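Local coordinates for protein lovastatin nonaketide synthase, polyketide synthase component (Aspergillus terreus, PDB 7CPX) that builds the nonaketide backbone of the cholesterol-lowering agent lovastatin, as a homodimeric, iterative polyketide synthase working with a partner protein on malonyl-CoA units, at residues 1643-1657 with 1686-1698. The protein carries 2 engineered substitutions. Sequence-based numbering, arbitrary orientation.
Sequences PLVVVGGQTPQSQRL and PMKSTFVMLTELD
Val1645 lies beside Phe1691 and Val1647 beside Met1693 where strands 1644-1647 and 1689-1693 run parallel as neighbours in a Rossmann-like alpha/beta sheet, their short axes 24° apart. The chain leaves 1644-1647 through a glycine-containing turn and helix 1652-1664, forms edge strand 1670-1673, then crosses back to the other side of 1644-1647. Backbone bonds alternate along the pair: Val1645 N gives to Thr1690 O (2.9 Å), Val1692 N to Val1645 O, and Val1647 N to Val1692 O.

Apolar packing occupies both sheet faces. On one, Val1645 has its CG1 3.3 Å from Phe1691 ring atom CE1 and its CG2 over one ring face, displaced toward the rim, while Val1647 CG2 meets the ring edge 3.8 Å from CD1. The Met1693 chain folds back on itself (chi2 -65°), bringing its methyl CE 3.4 Å from Val1647 CB. On the other, Val1646 and Val1692 pack against Ile1661 of helix 1652-1664; past the strand end Leu1694 also touches Ile1661, and Leu1657 CD2 meets Leu1697 CD1 (3.8 Å).

Beyond the strands, the buried carboxylate of Asp1698 ties the turn and helix start to segment 1686-1698. OD2 accepts Gln1650 N at 2.7 Å, from above the carboxylate plane. OD1 takes Thr1651 N on one face and Ser1654 OG on the opposite face; Ser1654 chi1 (-55°) sets OG beside its own backbone N, 2.5 Å from Asp1698 OD1.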
loop_
_atom_site.group_PDB
_atom_site.type_symbol
_atom_site.label_atom_id
_atom_site.label_comp_id
_atom_site.label_asym_id
_atom_site.label_seq_id
_atom_site.Cartn_x
_atom_site.Cartn_y
_atom_site.Cartn_z
ATOM N N PRO A 1643 31.439 62.486 -58.305
ATOM C CA PRO A 1643 30.664 62.851 -59.497
ATOM C C PRO A 1643 29.185 62.549 -59.315
ATOM O O PRO A 1643 28.806 61.544 -58.712
ATOM C CB PRO A 1643 31.282 61.987 -60.603
ATOM C CG PRO A 1643 32.633 61.626 -60.104
ATOM C CD PRO A 1643 32.504 61.519 -58.619
ATOM N N LEU A 1644 28.349 63.435 -59.848
ATOM C CA LEU A 1644 26.902 63.304 -59.765
ATOM C C LEU A 1644 26.331 63.096 -61.160
ATOM O O LEU A 1644 26.682 63.822 -62.097
ATOM C CB LEU A 1644 26.274 64.534 -59.108
ATOM C CG LEU A 1644 24.773 64.423 -58.833
ATOM C CD1 LEU A 1644 24.426 65.042 -57.490
ATOM C CD2 LEU A 1644 23.967 65.078 -59.944
ATOM N N VAL A 1645 25.457 62.103 -61.291
ATOM C CA VAL A 1645 24.841 61.751 -62.564
ATOM C C VAL A 1645 23.336 61.688 -62.356
ATOM O O VAL A 1645 22.854 60.908 -61.527
ATOM C CB VAL A 1645 25.363 60.410 -63.106
ATOM C CG1 VAL A 1645 24.785 60.137 -64.483
ATOM C CG2 VAL A 1645 26.887 60.397 -63.144
ATOM N N VAL A 1646 22.595 62.492 -63.109
ATOM C CA VAL A 1646 21.140 62.522 -63.039
ATOM C C VAL A 1646 20.587 61.760 -64.232
ATOM O O VAL A 1646 21.020 61.974 -65.372
ATOM C CB VAL A 1646 20.609 63.963 -63.011
ATOM C CG1 VAL A 1646 19.114 63.962 -62.746
ATOM C CG2 VAL A 1646 21.342 64.779 -61.962
ATOM N N VAL A 1647 19.645 60.860 -63.970
ATOM C CA VAL A 1647 19.014 60.039 -64.994
ATOM C C VAL A 1647 17.509 60.235 -64.897
ATOM O O VAL A 1647 16.937 60.150 -63.804
ATOM C CB VAL A 1647 19.382 58.554 -64.839
ATOM C CG1 VAL A 1647 18.913 57.760 -66.047
ATOM C CG2 VAL A 1647 20.880 58.395 -64.636
ATOM N N GLY A 1648 16.872 60.494 -66.039
ATOM C CA GLY A 1648 15.445 60.741 -66.100
ATOM C C GLY A 1648 15.154 62.133 -66.641
ATOM O O GLY A 1648 15.812 62.601 -67.575
ATOM N N GLY A 1649 14.166 62.789 -66.038
ATOM C CA GLY A 1649 13.803 64.129 -66.444
ATOM C C GLY A 1649 12.969 64.214 -67.700
ATOM O O GLY A 1649 12.823 65.310 -68.251
ATOM N N GLN A 1650 12.427 63.095 -68.184
ATOM C CA GLN A 1650 11.637 63.129 -69.410
ATOM C C GLN A 1650 10.274 63.769 -69.176
ATOM O O GLN A 1650 9.831 64.608 -69.969
ATOM C CB GLN A 1650 11.479 61.715 -69.967
ATOM C CG GLN A 1650 10.863 61.654 -71.354
ATOM C CD GLN A 1650 11.756 62.262 -72.416
ATOM O OE1 GLN A 1650 12.890 62.657 -72.140
ATOM N NE2 GLN A 1650 11.249 62.341 -73.640
ATOM N N THR A 1651 9.597 63.391 -68.095
ATOM C CA THR A 1651 8.270 63.918 -67.821
ATOM C C THR A 1651 8.359 65.401 -67.459
ATOM O O THR A 1651 9.336 65.836 -66.844
ATOM C CB THR A 1651 7.616 63.140 -66.680
ATOM O OG1 THR A 1651 7.771 61.733 -66.907
ATOM C CG2 THR A 1651 6.134 63.462 -66.576
ATOM N N PRO A 1652 7.352 66.204 -67.826
ATOM C CA PRO A 1652 7.427 67.640 -67.502
ATOM C C PRO A 1652 7.695 67.916 -66.031
ATOM O O PRO A 1652 8.494 68.803 -65.706
ATOM C CB PRO A 1652 6.056 68.158 -67.949
ATOM C CG PRO A 1652 5.671 67.259 -69.061
ATOM C CD PRO A 1652 6.199 65.901 -68.693
ATOM N N GLN A 1653 7.056 67.173 -65.127
ATOM C CA GLN A 1653 7.416 67.277 -63.718
ATOM C C GLN A 1653 8.840 66.791 -63.491
ATOM O O GLN A 1653 9.588 67.374 -62.699
ATOM C CB GLN A 1653 6.433 66.484 -62.858
ATOM C CG GLN A 1653 5.164 67.245 -62.513
ATOM C CD GLN A 1653 5.427 68.433 -61.606
ATOM O OE1 GLN A 1653 6.433 68.476 -60.898
ATOM N NE2 GLN A 1653 4.526 69.407 -61.628
ATOM N N SER A 1654 9.234 65.721 -64.186
ATOM C CA SER A 1654 10.613 65.259 -64.102
ATOM C C SER A 1654 11.572 66.305 -64.658
ATOM O O SER A 1654 12.666 66.500 -64.119
ATOM C CB SER A 1654 10.767 63.931 -64.841
ATOM O OG SER A 1654 9.854 62.967 -64.348
ATOM N N GLN A 1655 11.185 66.985 -65.741
ATOM C CA GLN A 1655 12.012 68.065 -66.273
ATOM C C GLN A 1655 12.172 69.180 -65.246
ATOM O O GLN A 1655 13.277 69.698 -65.031
ATOM C CB GLN A 1655 11.395 68.617 -67.559
ATOM C CG GLN A 1655 11.274 67.611 -68.688
ATOM C CD GLN A 1655 10.394 68.106 -69.818
ATOM O OE1 GLN A 1655 10.170 69.307 -69.966
ATOM N NE2 GLN A 1655 9.886 67.179 -70.622
ATOM N N ARG A 1656 11.068 69.566 -64.603
ATOM C CA ARG A 1656 11.128 70.612 -63.588
ATOM C C ARG A 1656 12.037 70.201 -62.440
ATOM O O ARG A 1656 12.841 71.005 -61.955
ATOM C CB ARG A 1656 9.722 70.916 -63.071
ATOM C CG ARG A 1656 9.664 71.993 -61.995
ATOM C CD ARG A 1656 8.348 71.954 -61.237
ATOM N NE ARG A 1656 8.155 70.686 -60.542
ATOM C CZ ARG A 1656 8.717 70.372 -59.383
ATOM N NH1 ARG A 1656 9.531 71.208 -58.758
ATOM N NH2 ARG A 1656 8.460 69.186 -58.837
ATOM N N LEU A 1657 11.922 68.951 -61.991
ATOM C CA LEU A 1657 12.744 68.497 -60.876
ATOM C C LEU A 1657 14.210 68.391 -61.273
ATOM O O LEU A 1657 15.090 68.663 -60.451
ATOM C CB LEU A 1657 12.223 67.158 -60.356
ATOM C CG LEU A 1657 12.847 66.627 -59.063
ATOM C CD1 LEU A 1657 13.019 67.726 -58.024
ATOM C CD2 LEU A 1657 11.988 65.508 -58.502
ATOM N N PRO A 1686 31.474 57.834 -64.500
ATOM C CA PRO A 1686 32.359 57.637 -63.348
ATOM C C PRO A 1686 31.884 56.484 -62.477
ATOM O O PRO A 1686 30.691 56.343 -62.194
ATOM C CB PRO A 1686 32.280 58.976 -62.605
ATOM C CG PRO A 1686 30.958 59.542 -62.979
ATOM C CD PRO A 1686 30.603 59.013 -64.339
ATOM N N MET A 1687 32.834 55.652 -62.054
ATOM C CA MET A 1687 32.501 54.459 -61.286
ATOM C C MET A 1687 32.253 54.746 -59.812
ATOM O O MET A 1687 31.713 53.880 -59.113
ATOM C CB MET A 1687 33.610 53.416 -61.429
ATOM C CG MET A 1687 33.535 52.638 -62.733
ATOM S SD MET A 1687 34.717 51.282 -62.830
ATOM C CE MET A 1687 34.166 50.471 -64.329
ATOM N N LYS A 1688 32.626 55.927 -59.321
ATOM C CA LYS A 1688 32.262 56.378 -57.984
ATOM C C LYS A 1688 31.115 57.379 -58.045
ATOM O O LYS A 1688 31.034 58.301 -57.230
ATOM C CB LYS A 1688 33.468 56.986 -57.272
ATOM C CG LYS A 1688 34.649 56.037 -57.128
ATOM C CD LYS A 1688 34.281 54.796 -56.328
ATOM C CE LYS A 1688 35.482 53.892 -56.120
ATOM N NZ LYS A 1688 35.120 52.653 -55.378
ATOM N N SER A 1689 30.222 57.199 -59.013
ATOM C CA SER A 1689 29.162 58.159 -59.263
ATOM C C SER A 1689 28.143 58.176 -58.132
ATOM O O SER A 1689 27.883 57.163 -57.478
ATOM C CB SER A 1689 28.451 57.828 -60.573
ATOM O OG SER A 1689 27.362 58.706 -60.794
ATOM N N THR A 1690 27.563 59.351 -57.913
ATOM C CA THR A 1690 26.370 59.506 -57.092
ATOM C C THR A 1690 25.207 59.757 -58.045
ATOM O O THR A 1690 25.158 60.792 -58.718
ATOM C CB THR A 1690 26.528 60.647 -56.091
ATOM O OG1 THR A 1690 27.679 60.410 -55.270
ATOM C CG2 THR A 1690 25.297 60.753 -55.209
ATOM N N PHE A 1691 24.288 58.803 -58.123
ATOM C CA PHE A 1691 23.212 58.865 -59.099
ATOM C C PHE A 1691 21.934 59.413 -58.475
ATOM O O PHE A 1691 21.588 59.107 -57.332
ATOM C CB PHE A 1691 22.940 57.483 -59.691
ATOM C CG PHE A 1691 23.851 57.110 -60.822
ATOM C CD1 PHE A 1691 23.529 57.438 -62.125
ATOM C CD2 PHE A 1691 25.019 56.407 -60.584
ATOM C CE1 PHE A 1691 24.360 57.086 -63.170
ATOM C CE2 PHE A 1691 25.852 56.049 -61.624
ATOM C CZ PHE A 1691 25.525 56.391 -62.919
ATOM N N VAL A 1692 21.237 60.238 -59.248
ATOM C CA VAL A 1692 19.922 60.756 -58.894
ATOM C C VAL A 1692 18.986 60.350 -60.020
ATOM O O VAL A 1692 19.077 60.885 -61.132
ATOM C CB VAL A 1692 19.924 62.278 -58.700
ATOM C CG1 VAL A 1692 18.536 62.762 -58.313
ATOM C CG2 VAL A 1692 20.947 62.673 -57.650
ATOM N N MET A 1693 18.091 59.410 -59.743
ATOM C CA MET A 1693 17.304 58.745 -60.774
ATOM C C MET A 1693 15.873 59.260 -60.722
ATOM O O MET A 1693 15.137 58.978 -59.771
ATOM C CB MET A 1693 17.348 57.233 -60.580
ATOM C CG MET A 1693 18.746 56.680 -60.346
ATOM S SD MET A 1693 19.836 56.878 -61.765
ATOM C CE MET A 1693 19.044 55.787 -62.940
ATOM N N LEU A 1694 15.485 60.011 -61.749
ATOM C CA LEU A 1694 14.105 60.428 -61.948
ATOM C C LEU A 1694 13.361 59.500 -62.899
ATOM O O LEU A 1694 12.239 59.817 -63.309
ATOM C CB LEU A 1694 14.059 61.862 -62.480
ATOM C CG LEU A 1694 14.307 62.982 -61.466
ATOM C CD1 LEU A 1694 15.635 62.800 -60.747
ATOM C CD2 LEU A 1694 14.257 64.337 -62.157
ATOM N N THR A 1695 13.963 58.364 -63.256
ATOM C CA THR A 1695 13.349 57.471 -64.232
ATOM C C THR A 1695 11.991 56.978 -63.755
ATOM O O THR A 1695 11.043 56.892 -64.542
ATOM C CB THR A 1695 14.276 56.287 -64.512
ATOM O OG1 THR A 1695 14.532 55.578 -63.294
ATOM C CG2 THR A 1695 15.590 56.771 -65.098
ATOM N N GLU A 1696 11.878 56.643 -62.468
ATOM C CA GLU A 1696 10.609 56.148 -61.952
ATOM C C GLU A 1696 9.509 57.192 -62.065
ATOM O O GLU A 1696 8.342 56.828 -62.243
ATOM C CB GLU A 1696 10.768 55.705 -60.497
ATOM C CG GLU A 1696 12.024 54.896 -60.236
ATOM C CD GLU A 1696 12.279 53.859 -61.310
ATOM O OE1 GLU A 1696 11.304 53.253 -61.802
ATOM O OE2 GLU A 1696 13.458 53.658 -61.669
ATOM N N LEU A 1697 9.852 58.478 -61.968
ATOM C CA LEU A 1697 8.889 59.517 -62.307
ATOM C C LEU A 1697 8.502 59.433 -63.776
ATOM O O LEU A 1697 7.333 59.635 -64.125
ATOM C CB LEU A 1697 9.466 60.895 -61.984
ATOM C CG LEU A 1697 10.114 61.043 -60.604
ATOM C CD1 LEU A 1697 10.541 62.480 -60.365
ATOM C CD2 LEU A 1697 9.178 60.573 -59.503
ATOM N N ASP A 1698 9.467 59.137 -64.641
ATOM C CA ASP A 1698 9.214 58.841 -66.041
ATOM C C ASP A 1698 8.796 57.377 -66.164
ATOM O O ASP A 1698 8.444 56.727 -65.176
ATOM C CB ASP A 1698 10.453 59.152 -66.879
ATOM C CG ASP A 1698 10.973 60.557 -66.652
ATOM O OD1 ASP A 1698 10.163 61.445 -66.313
ATOM O OD2 ASP A 1698 12.193 60.773 -66.812
#